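Local coordinates for conjugal transfer protein TRWB (Escherichia coli, PDB 1E9R), which probably acts as the membrane-anchored, hexameric P-loop ATPase of bacterial conjugation, coupling DNA processing to its transfer through the secretion channel, at residues B[43-48]-B[407-412]; B[52-57]-B[336-341]; B[262-267]-B[294-299]; B[283-288]-B[309-314]; B[352-357]-B[392-397]. All coordinates share one frame; numbering follows the deposited sequence.

Contact 1. Residues B[43-48]-B[407-412]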
# COMPACT_ATOMS: atom_id res chain seq x y z
N ALA B 43 18.07 -34.37 -11.43
CA ALA B 43 19.29 -33.95 -12.11
C ALA B 43 20.43 -34.95 -11.90
O ALA B 43 21.59 -34.58 -11.79
CB ALA B 43 19.72 -32.57 -11.61
N GLY B 44 20.08 -36.23 -11.84
CA GLY B 44 21.09 -37.26 -11.66
C GLY B 44 21.37 -37.57 -10.20
O GLY B 44 22.12 -38.49 -9.89
N VAL B 45 20.78 -36.79 -9.30
CA VAL B 45 20.99 -37.02 -7.88
C VAL B 45 19.82 -37.77 -7.28
O VAL B 45 18.68 -37.36 -7.44
CB VAL B 45 21.15 -35.70 -7.10
CG1 VAL B 45 21.55 -36.01 -5.66
CG2 VAL B 45 22.18 -34.80 -7.76
N PRO B 46 20.09 -38.91 -6.61
CA PRO B 46 19.01 -39.69 -6.01
C PRO B 46 18.31 -38.89 -4.92
O PRO B 46 18.94 -38.29 -4.05
CB PRO B 46 19.72 -40.93 -5.48
CG PRO B 46 21.08 -40.45 -5.19
CD PRO B 46 21.39 -39.55 -6.36
N MET B 47 16.99 -38.89 -4.98
CA MET B 47 16.19 -38.16 -4.03
C MET B 47 15.93 -38.94 -2.75
O MET B 47 15.49 -40.09 -2.79
CB MET B 47 14.87 -37.77 -4.71
CG MET B 47 13.84 -37.16 -3.78
SD MET B 47 12.57 -36.30 -4.72
CE MET B 47 12.12 -35.03 -3.54
N PRO B 48 16.24 -38.34 -1.59
CA PRO B 48 16.02 -39.02 -0.32
C PRO B 48 14.56 -39.45 -0.29
O PRO B 48 13.67 -38.64 -0.53
CB PRO B 48 16.31 -37.94 0.70
CG PRO B 48 17.39 -37.16 0.04
CD PRO B 48 16.92 -37.05 -1.39
N VAL B 407 20.67 -28.23 -6.55
CA VAL B 407 19.75 -29.13 -5.86
C VAL B 407 19.87 -29.00 -4.35
O VAL B 407 20.94 -29.23 -3.78
CB VAL B 407 20.01 -30.60 -6.27
CG1 VAL B 407 18.99 -31.52 -5.60
CG2 VAL B 407 19.94 -30.72 -7.78
N GLY B 408 18.76 -28.64 -3.70
CA GLY B 408 18.73 -28.49 -2.26
C GLY B 408 17.58 -29.27 -1.64
O GLY B 408 16.48 -28.77 -1.49
N PHE B 409 17.85 -30.52 -1.27
CA PHE B 409 16.84 -31.37 -0.66
C PHE B 409 16.49 -30.89 0.73
O PHE B 409 17.27 -30.19 1.36
CB PHE B 409 17.34 -32.82 -0.61
CG PHE B 409 17.45 -33.47 -1.96
CD1 PHE B 409 16.32 -33.63 -2.76
CD2 PHE B 409 18.67 -33.92 -2.43
CE1 PHE B 409 16.41 -34.25 -4.03
CE2 PHE B 409 18.78 -34.53 -3.69
CZ PHE B 409 17.65 -34.70 -4.49
N ALA B 410 15.31 -31.28 1.20
CA ALA B 410 14.82 -30.89 2.52
C ALA B 410 15.74 -31.37 3.62
O ALA B 410 16.53 -32.30 3.42
CB ALA B 410 13.42 -31.44 2.73
N GLY B 411 15.63 -30.74 4.79
CA GLY B 411 16.46 -31.14 5.91
C GLY B 411 17.89 -30.65 5.87
O GLY B 411 18.22 -29.67 5.18
N ASN B 412 18.76 -31.34 6.60
CA ASN B 412 20.16 -30.97 6.70
C ASN B 412 21.02 -31.61 5.63
O ASN B 412 21.84 -32.48 5.90
CB ASN B 412 20.65 -31.34 8.10
CG ASN B 412 22.02 -30.80 8.38
OD1 ASN B 412 22.35 -29.68 8.02
ND2 ASN B 412 22.84 -31.60 9.06
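Phe409 pushes its ring from the end of strand 404-408 into the curve of 43-48, and nearly all the close packing gathers round it. Pro48 CD lies over the middle of one face, 3.5 Å from the Phe409 ring centroid and only 6° off the normal, a CH-pi contact made by a carbon whose hydrogens are probably polarised by the adjoining amide nitrogen. The opposite face is covered by Val407 CG1, displaced toward the rim, and the ring is therefore sandwiched between one residue of each segment. At the edge, Val45 CG1 comes in the ring plane to 3.7 Å from Phe409 CE2; its place anti to the Val45 nitrogen (chi1 -173°) turns this methyl to the ring. Met47 crosses more obliquely, with CG 3.9 Å from Phe409 CE1 and its own CA 3.8 Å from Phe409 CZ. Packing slackens toward the hairpin turn, where Ala43 CB stays 4.3 Å from Val407 CG2. Beyond Phe409 the chain leaves the contact altogether: Asn412 is exposed, its side chain well away from 43-48, and it packs on Asn399 of a neighbouring subunit. Helix 26-33 backs Val45 and Pro48 within the same chain. Ala43 and Gly44 have the backbone angles of a type I' turn, and Gly44 takes a conformation in which a side chain would jam against the preceding carbonyl. This is a two-residue beta-hairpin, strands 41-42 and 45-46, docked through the Phe409 ring onto the antiparallel margin of a P-loop NTPase sheet.

Contact 2. Residues B[52-57]-B[336-341]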
# COMPACT_ATOMS: atom_id res chain seq x y z
N GLU B 52 10.55 -37.33 -0.72
CA GLU B 52 9.51 -37.48 -1.73
C GLU B 52 8.14 -36.91 -1.38
O GLU B 52 7.59 -36.11 -2.13
CB GLU B 52 9.37 -38.94 -2.11
CG GLU B 52 10.49 -39.45 -2.96
CD GLU B 52 10.35 -40.92 -3.22
OE1 GLU B 52 9.22 -41.43 -3.16
OE2 GLU B 52 11.38 -41.56 -3.50
N PRO B 53 7.56 -37.32 -0.24
CA PRO B 53 6.25 -36.80 0.14
C PRO B 53 6.25 -35.41 0.77
O PRO B 53 5.21 -34.93 1.24
CB PRO B 53 5.72 -37.88 1.08
CG PRO B 53 6.96 -38.34 1.76
CD PRO B 53 7.97 -38.42 0.65
N ARG B 54 7.42 -34.76 0.78
CA ARG B 54 7.53 -33.40 1.31
C ARG B 54 7.64 -32.40 0.14
O ARG B 54 7.86 -31.21 0.33
CB ARG B 54 8.72 -33.28 2.29
CG ARG B 54 8.41 -33.89 3.66
CD ARG B 54 9.50 -33.62 4.73
NE ARG B 54 10.81 -34.23 4.42
CZ ARG B 54 11.89 -34.14 5.19
NH1 ARG B 54 11.85 -33.45 6.33
NH2 ARG B 54 13.03 -34.73 4.83
N HIS B 55 7.49 -32.94 -1.06
CA HIS B 55 7.45 -32.17 -2.30
C HIS B 55 8.68 -31.43 -2.78
O HIS B 55 9.60 -31.14 -2.02
CB HIS B 55 6.25 -31.21 -2.21
CG HIS B 55 5.06 -31.84 -1.56
ND1 HIS B 55 4.48 -33.00 -2.02
CD2 HIS B 55 4.41 -31.53 -0.41
CE1 HIS B 55 3.54 -33.39 -1.18
NE2 HIS B 55 3.47 -32.51 -0.20
N LEU B 56 8.67 -31.13 -4.08
CA LEU B 56 9.77 -30.47 -4.76
C LEU B 56 9.33 -29.32 -5.64
O LEU B 56 8.44 -29.47 -6.50
CB LEU B 56 10.51 -31.48 -5.64
CG LEU B 56 11.72 -30.96 -6.40
CD1 LEU B 56 12.86 -30.73 -5.42
CD2 LEU B 56 12.15 -31.97 -7.46
N LEU B 57 9.96 -28.17 -5.44
CA LEU B 57 9.66 -26.98 -6.23
C LEU B 57 10.83 -26.73 -7.18
O LEU B 57 11.95 -26.55 -6.75
CB LEU B 57 9.46 -25.78 -5.30
CG LEU B 57 9.02 -24.47 -5.96
CD1 LEU B 57 7.72 -24.69 -6.72
CD2 LEU B 57 8.82 -23.42 -4.90
N SER B 336 5.35 -24.67 1.23
CA SER B 336 4.78 -26.00 1.42
C SER B 336 5.59 -27.08 0.72
O SER B 336 5.36 -28.27 0.93
CB SER B 336 3.33 -26.01 0.96
OG SER B 336 2.57 -25.16 1.79
N PHE B 337 6.53 -26.66 -0.12
CA PHE B 337 7.42 -27.59 -0.79
C PHE B 337 8.71 -27.51 0.04
O PHE B 337 9.26 -26.43 0.25
CB PHE B 337 7.73 -27.14 -2.21
CG PHE B 337 6.54 -27.14 -3.13
CD1 PHE B 337 5.54 -26.19 -2.99
CD2 PHE B 337 6.44 -28.07 -4.16
CE1 PHE B 337 4.47 -26.16 -3.87
CE2 PHE B 337 5.37 -28.04 -5.04
CZ PHE B 337 4.39 -27.08 -4.89
N ARG B 338 9.19 -28.66 0.52
CA ARG B 338 10.39 -28.70 1.35
C ARG B 338 11.72 -28.86 0.59
O ARG B 338 12.78 -28.53 1.13
CB ARG B 338 10.23 -29.80 2.40
CG ARG B 338 9.06 -29.56 3.35
CD ARG B 338 9.25 -28.26 4.11
NE ARG B 338 10.54 -28.26 4.80
CZ ARG B 338 10.83 -29.02 5.85
NH1 ARG B 338 9.93 -29.85 6.36
NH2 ARG B 338 12.04 -28.97 6.38
N SER B 339 11.69 -29.38 -0.63
CA SER B 339 12.91 -29.52 -1.41
C SER B 339 12.85 -28.51 -2.55
O SER B 339 11.79 -28.26 -3.12
CB SER B 339 13.06 -30.94 -1.98
OG SER B 339 13.42 -31.88 -0.97
N LEU B 340 14.00 -27.93 -2.89
CA LEU B 340 14.06 -26.91 -3.93
C LEU B 340 15.15 -27.12 -4.98
O LEU B 340 16.22 -27.67 -4.70
CB LEU B 340 14.29 -25.55 -3.26
CG LEU B 340 14.76 -24.36 -4.11
CD1 LEU B 340 13.62 -23.85 -4.97
CD2 LEU B 340 15.26 -23.25 -3.21
N VAL B 341 14.87 -26.69 -6.21
CA VAL B 341 15.83 -26.75 -7.29
C VAL B 341 15.81 -25.37 -7.94
O VAL B 341 14.75 -24.85 -8.28
CB VAL B 341 15.47 -27.80 -8.37
CG1 VAL B 341 16.53 -27.79 -9.46
CG2 VAL B 341 15.39 -29.19 -7.75
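Leu56 and Ser339 pair as parallel strand neighbours in the central sheet of a P-loop NTPase fold, where strand 56-59 runs into a glycine-rich loop with the pattern of a Walker A motif. The pairing starts ahead of the strands proper: Arg338 N donates to Arg54 O at 2.9 Å, nearly straight at 167°, and Ser339 N then donates to His55 O at 3.1 Å. Leu57 is gripped from both ends, its N giving a bond of 3.0 Å to Ser339 O and its O receiving Val341 N. Phe337 closes one flank. With CG beside its own nitrogen (chi1 -65°), the ring lies against Leu57, whose CD1 stands over the face 4.3 Å from the Phe337 centroid, while His55 CB approaches Phe337 CD2 obliquely at 3.7 Å. The His55 ring turns an edge to Ser336 O, and its ND1 accepts from Val311 N, tying this corner to the next strand. Outside the sheet, the stems of Arg54 and Arg338 meet at CB and CG and then cross, their guanidinium planes 78° apart. Asp402 of a neighbouring subunit takes a salt bridge from each, and Asp50 binds Arg54 as well, so the paired positive charges serve an acidic partner across the subunit boundary. Ser339 OG is held elsewhere, by Ala410 N. Toward helix 66-79, Leu56 CD1 fits into the angle between two residues of the other strand, 3.5 Å from Ser339 CB and 3.8 Å from Val341 CG2.

Contact 3. Residues B[262-267]-B[294-299]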
# COMPACT_ATOMS: atom_id res chain seq x y z
N TRP B 262 -9.43 -30.11 -12.82
CA TRP B 262 -8.94 -31.46 -12.68
C TRP B 262 -7.86 -31.57 -11.62
O TRP B 262 -7.94 -32.42 -10.73
CB TRP B 262 -8.43 -32.00 -14.03
CG TRP B 262 -9.53 -32.34 -15.00
CD1 TRP B 262 -10.78 -32.81 -14.69
CD2 TRP B 262 -9.49 -32.25 -16.43
NE1 TRP B 262 -11.51 -33.01 -15.84
CE2 TRP B 262 -10.74 -32.67 -16.92
CE3 TRP B 262 -8.50 -31.84 -17.34
CZ2 TRP B 262 -11.04 -32.70 -18.29
CZ3 TRP B 262 -8.80 -31.87 -18.71
CH2 TRP B 262 -10.07 -32.29 -19.16
N VAL B 263 -6.86 -30.70 -11.72
CA VAL B 263 -5.79 -30.71 -10.74
C VAL B 263 -6.35 -30.62 -9.31
O VAL B 263 -5.92 -31.34 -8.41
CB VAL B 263 -4.81 -29.55 -10.97
CG1 VAL B 263 -3.81 -29.48 -9.83
CG2 VAL B 263 -4.11 -29.73 -12.30
N ASP B 264 -7.33 -29.74 -9.11
CA ASP B 264 -7.93 -29.57 -7.79
C ASP B 264 -8.73 -30.80 -7.39
O ASP B 264 -8.76 -31.17 -6.22
CB ASP B 264 -8.83 -28.33 -7.76
CG ASP B 264 -9.14 -27.89 -6.35
OD1 ASP B 264 -8.25 -27.28 -5.74
OD2 ASP B 264 -10.26 -28.17 -5.86
N VAL B 265 -9.39 -31.44 -8.36
CA VAL B 265 -10.15 -32.64 -8.05
C VAL B 265 -9.19 -33.66 -7.47
O VAL B 265 -9.51 -34.33 -6.49
CB VAL B 265 -10.82 -33.24 -9.30
CG1 VAL B 265 -11.41 -34.61 -8.96
CG2 VAL B 265 -11.90 -32.32 -9.81
N VAL B 266 -8.01 -33.78 -8.08
CA VAL B 266 -7.01 -34.72 -7.59
C VAL B 266 -6.59 -34.36 -6.17
O VAL B 266 -6.54 -35.23 -5.30
CB VAL B 266 -5.75 -34.76 -8.49
CG1 VAL B 266 -4.66 -35.60 -7.82
CG2 VAL B 266 -6.10 -35.36 -9.84
N CYS B 267 -6.29 -33.09 -5.94
CA CYS B 267 -5.87 -32.64 -4.62
C CYS B 267 -6.87 -32.88 -3.49
O CYS B 267 -6.48 -33.23 -2.39
CB CYS B 267 -5.49 -31.17 -4.69
SG CYS B 267 -4.04 -30.84 -5.74
N LEU B 294 -5.81 -22.47 -7.01
CA LEU B 294 -6.44 -23.71 -6.53
C LEU B 294 -6.87 -23.66 -5.07
O LEU B 294 -6.15 -23.16 -4.21
CB LEU B 294 -5.49 -24.89 -6.76
CG LEU B 294 -4.99 -25.00 -8.20
CD1 LEU B 294 -4.11 -26.22 -8.34
CD2 LEU B 294 -6.17 -25.10 -9.16
N ALA B 295 -8.05 -24.20 -4.80
CA ALA B 295 -8.60 -24.21 -3.46
C ALA B 295 -8.06 -25.32 -2.56
O ALA B 295 -8.01 -25.15 -1.33
CB ALA B 295 -10.12 -24.32 -3.54
N SER B 296 -7.64 -26.43 -3.14
CA SER B 296 -7.17 -27.57 -2.36
C SER B 296 -5.70 -27.92 -2.45
O SER B 296 -5.25 -28.80 -1.73
CB SER B 296 -7.97 -28.82 -2.73
OG SER B 296 -9.35 -28.49 -2.84
N LEU B 297 -4.97 -27.27 -3.33
CA LEU B 297 -3.55 -27.57 -3.47
C LEU B 297 -2.82 -27.49 -2.13
O LEU B 297 -2.07 -28.40 -1.77
CB LEU B 297 -2.89 -26.59 -4.45
CG LEU B 297 -1.71 -27.11 -5.28
CD1 LEU B 297 -0.84 -25.93 -5.66
CD2 LEU B 297 -0.91 -28.15 -4.51
N ALA B 298 -3.04 -26.40 -1.39
CA ALA B 298 -2.39 -26.18 -0.10
C ALA B 298 -2.58 -27.32 0.89
O ALA B 298 -1.63 -27.78 1.50
CB ALA B 298 -2.88 -24.88 0.51
N ASP B 299 -3.82 -27.76 1.06
CA ASP B 299 -4.08 -28.85 1.99
C ASP B 299 -3.45 -30.15 1.50
O ASP B 299 -2.98 -30.96 2.29
CB ASP B 299 -5.58 -29.04 2.18
CG ASP B 299 -6.24 -27.82 2.76
OD1 ASP B 299 -5.77 -27.33 3.81
OD2 ASP B 299 -7.24 -27.35 2.17
O HOH W 1 -6.84 -30.98 -0.55
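A buried carboxylate, Asp264 on helix 252-269, meets the backbone of Ser296 just before helix 297-303, joining two neighbouring helical connections of the central sheet. Asp264 CG stands anti to its own nitrogen (chi1 -164°), which carries the group across to the loop. There OD1 accepts Ser296 N at 2.8 Å through its syn lone pair, with an N-H...O angle of 151°. OD2 lies 3.2 Å from Ser296 OG and is also bonded to Ser133 OG, whereas Ser296 OG has a second partner in Thr268 OG1. Placed near the start of a helix and among such donors, the carboxylate is probably stabilised in its charged form. A leucine in place of Asp264 would probably leave the buried Ser296 amide and the Ser133 hydroxyl without this acceptor. The two helices follow strands 243-247 and 281-285 in the successive beta-alpha-beta crossovers of the P-loop NTPase fold, and apolar groups pack beside the polar link, on its sheet-facing side. Val263 CG1 touches Leu294 CD1 at 3.6 Å, the side chains crossing at about a right angle. One turn on, Cys267 SG rests 4.0 Å from Leu297 CA, and Cys267 CB is 3.9 Å from Ser296 CB. A water joins the backbones beside it, donating to Cys267 O and to Ser296 O, each at 2.9 Å.

Contact 4. Residues B[283-288]-B[309-314]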
# COMPACT_ATOMS: atom_id res chain seq x y z
N LEU B 283 2.22 -36.10 -8.50
CA LEU B 283 1.45 -35.06 -9.15
C LEU B 283 2.48 -34.13 -9.75
O LEU B 283 3.19 -33.43 -9.03
CB LEU B 283 0.59 -34.29 -8.14
CG LEU B 283 -0.70 -33.62 -8.67
CD1 LEU B 283 -0.99 -32.38 -7.83
CD2 LEU B 283 -0.57 -33.25 -10.15
N PHE B 284 2.58 -34.13 -11.07
CA PHE B 284 3.53 -33.28 -11.76
C PHE B 284 2.81 -32.08 -12.36
O PHE B 284 1.92 -32.26 -13.19
CB PHE B 284 4.22 -34.06 -12.88
CG PHE B 284 5.28 -34.99 -12.39
CD1 PHE B 284 4.95 -36.24 -11.89
CD2 PHE B 284 6.62 -34.58 -12.38
CE1 PHE B 284 5.93 -37.09 -11.38
CE2 PHE B 284 7.61 -35.42 -11.87
CZ PHE B 284 7.27 -36.67 -11.38
N ILE B 285 3.20 -30.88 -11.92
CA ILE B 285 2.61 -29.64 -12.43
C ILE B 285 3.69 -28.88 -13.17
O ILE B 285 4.60 -28.34 -12.55
CB ILE B 285 2.10 -28.76 -11.29
CG1 ILE B 285 1.10 -29.54 -10.44
CG2 ILE B 285 1.48 -27.49 -11.85
CD1 ILE B 285 0.57 -28.77 -9.25
N ASP B 286 3.59 -28.83 -14.50
CA ASP B 286 4.60 -28.15 -15.32
C ASP B 286 4.89 -26.71 -14.91
O ASP B 286 6.04 -26.29 -14.84
CB ASP B 286 4.19 -28.16 -16.79
CG ASP B 286 2.92 -27.38 -17.04
OD1 ASP B 286 1.91 -27.63 -16.34
OD2 ASP B 286 2.94 -26.52 -17.95
N GLU B 287 3.82 -25.94 -14.67
CA GLU B 287 3.93 -24.55 -14.26
C GLU B 287 2.81 -24.28 -13.27
O GLU B 287 1.64 -24.28 -13.63
CB GLU B 287 3.82 -23.62 -15.47
CG GLU B 287 3.71 -22.15 -15.11
CD GLU B 287 4.80 -21.70 -14.15
OE1 GLU B 287 6.00 -21.83 -14.49
OE2 GLU B 287 4.46 -21.22 -13.05
N LEU B 288 3.18 -24.05 -12.03
CA LEU B 288 2.24 -23.81 -10.95
C LEU B 288 1.40 -22.52 -11.12
O LEU B 288 0.20 -22.51 -10.81
CB LEU B 288 3.01 -23.78 -9.63
CG LEU B 288 2.27 -23.78 -8.30
CD1 LEU B 288 1.33 -24.94 -8.22
CD2 LEU B 288 3.29 -23.87 -7.19
N LEU B 309 1.07 -38.78 -1.33
CA LEU B 309 1.11 -37.75 -2.37
C LEU B 309 2.48 -37.11 -2.43
O LEU B 309 3.02 -36.67 -1.41
CB LEU B 309 0.06 -36.68 -2.09
CG LEU B 309 -0.49 -35.78 -3.21
CD1 LEU B 309 -0.22 -34.32 -2.84
CD2 LEU B 309 0.13 -36.14 -4.55
N ARG B 310 3.02 -37.07 -3.64
CA ARG B 310 4.33 -36.49 -3.92
C ARG B 310 4.13 -35.51 -5.05
O ARG B 310 3.84 -35.91 -6.18
CB ARG B 310 5.31 -37.58 -4.35
CG ARG B 310 5.53 -38.64 -3.29
CD ARG B 310 5.90 -39.97 -3.93
NE ARG B 310 6.65 -40.83 -3.02
CZ ARG B 310 6.17 -41.35 -1.90
NH1 ARG B 310 4.91 -41.12 -1.53
NH2 ARG B 310 6.95 -42.12 -1.15
N VAL B 311 4.28 -34.22 -4.75
CA VAL B 311 4.10 -33.19 -5.77
C VAL B 311 5.41 -32.57 -6.26
O VAL B 311 6.31 -32.28 -5.48
CB VAL B 311 3.19 -32.04 -5.25
CG1 VAL B 311 2.92 -31.03 -6.37
CG2 VAL B 311 1.88 -32.63 -4.71
N VAL B 312 5.50 -32.39 -7.57
CA VAL B 312 6.67 -31.77 -8.20
C VAL B 312 6.08 -30.68 -9.06
O VAL B 312 5.30 -30.96 -9.98
CB VAL B 312 7.44 -32.77 -9.08
CG1 VAL B 312 8.62 -32.07 -9.74
CG2 VAL B 312 7.91 -33.95 -8.25
N ALA B 313 6.43 -29.44 -8.76
CA ALA B 313 5.88 -28.32 -9.51
C ALA B 313 6.96 -27.40 -10.06
O ALA B 313 7.92 -27.08 -9.38
CB ALA B 313 4.92 -27.51 -8.61
N GLY B 314 6.78 -27.00 -11.31
CA GLY B 314 7.73 -26.09 -11.92
C GLY B 314 7.20 -24.69 -11.67
O GLY B 314 5.99 -24.51 -11.53
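Leu283 begins the parallel pairing of strand 281-285 with strand 309-315: its N donates to Arg310 O at 2.8 Å, and its O receives Val312 N at 2.9 Å. Its CB touches both the methyls Leu309 CD2 and Val311 CG2, on the side of the sheet covered by helix 297-303. Phe284 points to the other side, toward helix 66-79. Its CG lies beside the backbone nitrogen (chi1 -77°), bringing the ring alongside Val312, and CD2 is 3.9 Å from Val312 CB. Replacing Phe284 with an alanine would probably open a gap beside Val312, beneath helix 66-79, where Leu73 and Ala74 would lose the ring they touch. Ile285 continues the zigzag, its N reaching Val312 O at 2.9 Å in an almost linear bond (173°) and its O taking Gly314 N at 2.8 Å; its CB meets Ala313 CB at 4.1 Å. The strand ends at Ile285, and Asp286 opens the turn. The carbonyl O of Asp286 leans so close to Gly314 CA, 3.4 Å away, that a beta carbon on Gly314 would collide with it. Glu287 then passes its CA along Gly314 O, while its carboxylate oxygens accept from Ala289 N and Gln316 N. Leu288 N finishes the pairing on Gly314 O at 2.9 Å. The hydrophobic strand ending in Asp-Glu is consistent with a Walker B motif. The bonds at Gly314 N and O probably hold this acidic turn beside the probable P-loop, which Gly314 touches, and the close approach of Asp286 O calls for a glycine there.

Contact 5. Residues B[352-357]-B[392-397]; sequences TNEDMS and VMPAEI
Ser357 OG is gripped twice: it donates to Val392 O at 2.7 Å, lying in the carbonyl plane, and is bonded to Arg390 NH1. Its position anti to the Ser357 nitrogen (chi1 168°) swings the hydroxyl off helix 350-360 toward the loop that starts helix 394-398. Beside this bond Pro394 wedges against the first helix, with CD 3.4 Å from Ser357 OG and CG 3.3 Å from Glu354 OE1. The Glu354 chain is bent at chi2 to lie along the proline ring, and its OE2 forms a salt bridge with Arg390. Ile397 fills the next groove: CD1 reaches Met356 CB at 3.5 Å, and CG2 lies 3.4 Å from Asn353 OD1 as the two side chains slide past each other in opposite directions. The Asn353 amide nitrogen is bonded to Ser346 O. Met393 is the N-cap of the short helix. Its N donates to Glu396 OE2 at 2.9 Å, meeting the carboxylate from above its plane, the half of a capping box that the third helical residue supplies. That same oxygen forms a salt bridge with Arg19 of a neighbouring subunit. A water that accepts from Val392 N at 2.9 Å and reaches Ser357 O adds a second polar link. The helices are thus joined near the root of the antiparallel sheet 362-368/384-390, where Arg390, bonded to both Glu354 and Ser357, probably balances the Glu354 charge and links strand 384-390 to helix 350-360.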
# COMPACT_ATOMS: atom_id res chain seq x y z
N THR B 352 14.60 -11.70 -8.75
CA THR B 352 14.40 -13.12 -8.57
C THR B 352 15.74 -13.79 -8.30
O THR B 352 15.82 -14.75 -7.54
CB THR B 352 13.75 -13.74 -9.80
OG1 THR B 352 12.42 -13.24 -9.92
CG2 THR B 352 13.72 -15.26 -9.68
N ASN B 353 16.80 -13.28 -8.91
CA ASN B 353 18.12 -13.86 -8.69
C ASN B 353 18.55 -13.64 -7.24
O ASN B 353 19.15 -14.51 -6.62
CB ASN B 353 19.12 -13.25 -9.66
CG ASN B 353 18.83 -13.64 -11.09
OD1 ASN B 353 18.44 -14.78 -11.36
ND2 ASN B 353 19.02 -12.70 -12.02
N GLU B 354 18.22 -12.48 -6.70
CA GLU B 354 18.53 -12.19 -5.31
C GLU B 354 17.71 -13.12 -4.41
O GLU B 354 18.19 -13.62 -3.41
CB GLU B 354 18.19 -10.74 -5.00
CG GLU B 354 18.03 -10.46 -3.52
CD GLU B 354 19.32 -10.65 -2.74
OE1 GLU B 354 20.41 -10.67 -3.36
OE2 GLU B 354 19.23 -10.76 -1.50
N ASP B 355 16.47 -13.35 -4.80
CA ASP B 355 15.55 -14.23 -4.09
C ASP B 355 16.13 -15.65 -4.06
O ASP B 355 16.21 -16.30 -3.01
CB ASP B 355 14.19 -14.19 -4.84
CG ASP B 355 13.08 -15.01 -4.16
OD1 ASP B 355 13.27 -15.55 -3.05
OD2 ASP B 355 11.99 -15.10 -4.77
N MET B 356 16.54 -16.13 -5.24
CA MET B 356 17.12 -17.46 -5.36
C MET B 356 18.43 -17.56 -4.58
O MET B 356 18.69 -18.56 -3.91
CB MET B 356 17.31 -17.80 -6.85
CG MET B 356 16.00 -18.07 -7.58
SD MET B 356 14.98 -19.44 -6.80
CE MET B 356 14.05 -18.59 -5.39
N SER B 357 19.25 -16.52 -4.66
CA SER B 357 20.51 -16.48 -3.93
C SER B 357 20.24 -16.61 -2.43
O SER B 357 20.85 -17.44 -1.74
CB SER B 357 21.24 -15.17 -4.21
OG SER B 357 22.33 -14.99 -3.31
N VAL B 392 25.93 -18.91 -3.01
CA VAL B 392 25.74 -18.63 -4.43
C VAL B 392 25.31 -17.18 -4.58
O VAL B 392 24.29 -16.78 -4.02
CB VAL B 392 24.62 -19.51 -5.04
CG1 VAL B 392 24.50 -19.22 -6.53
CG2 VAL B 392 24.91 -20.98 -4.78
N MET B 393 26.09 -16.39 -5.32
CA MET B 393 25.79 -14.98 -5.55
C MET B 393 24.67 -14.79 -6.54
O MET B 393 24.47 -15.61 -7.43
CB MET B 393 27.02 -14.26 -6.09
CG MET B 393 27.90 -13.58 -5.06
SD MET B 393 29.36 -12.89 -5.86
CE MET B 393 28.77 -11.28 -6.42
N PRO B 394 23.89 -13.70 -6.41
CA PRO B 394 22.80 -13.49 -7.36
C PRO B 394 23.36 -13.47 -8.78
O PRO B 394 22.74 -14.00 -9.70
CB PRO B 394 22.26 -12.13 -6.93
CG PRO B 394 22.44 -12.17 -5.44
CD PRO B 394 23.84 -12.72 -5.31
N ALA B 395 24.55 -12.88 -8.94
CA ALA B 395 25.24 -12.79 -10.23
C ALA B 395 25.66 -14.15 -10.78
O ALA B 395 25.77 -14.33 -11.99
CB ALA B 395 26.46 -11.89 -10.12
N GLU B 396 25.90 -15.10 -9.88
CA GLU B 396 26.28 -16.45 -10.30
C GLU B 396 25.05 -17.13 -10.89
O GLU B 396 25.15 -17.96 -11.81
CB GLU B 396 26.79 -17.27 -9.11
CG GLU B 396 28.11 -16.82 -8.52
CD GLU B 396 28.59 -17.82 -7.48
OE1 GLU B 396 28.95 -18.96 -7.85
OE2 GLU B 396 28.61 -17.46 -6.28
N ILE B 397 23.89 -16.80 -10.34
CA ILE B 397 22.62 -17.38 -10.79
C ILE B 397 22.23 -16.77 -12.15
O ILE B 397 21.65 -17.46 -13.01
CB ILE B 397 21.51 -17.13 -9.74
CG1 ILE B 397 21.83 -17.93 -8.47
CG2 ILE B 397 20.16 -17.54 -10.30
CD1 ILE B 397 20.81 -17.77 -7.36
O HOH W 2 23.47 -18.40 -1.60

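In the fold
Contacts 1, 2 and 4 follow one another across the mixed central sheet, with centres 9 Å apart from 1 to 2 and again from 2 to 4. Strands 404-408, 339-342, 56-59, 309-315 and 281-285 lie in that order. Contact 3 packs helices against this sheet, its centre 11 Å from that of contact 4, and its segments alternate with those of contact 4 along the chain. Contact 5 stands apart, about 19 Å from contact 1 and 31 Å from contact 3 between centres, toward the antiparallel sheet. Contact 1 spans the others in sequence, while contact 5 comes after contacts 2, 3 and 4. Distant sequence is thus gathered into one sheet, with contacts 2 and 4 reaching the neighbourhood of the probable P-loop, and contacts 1, 2 and 5 also reach neighbouring subunits.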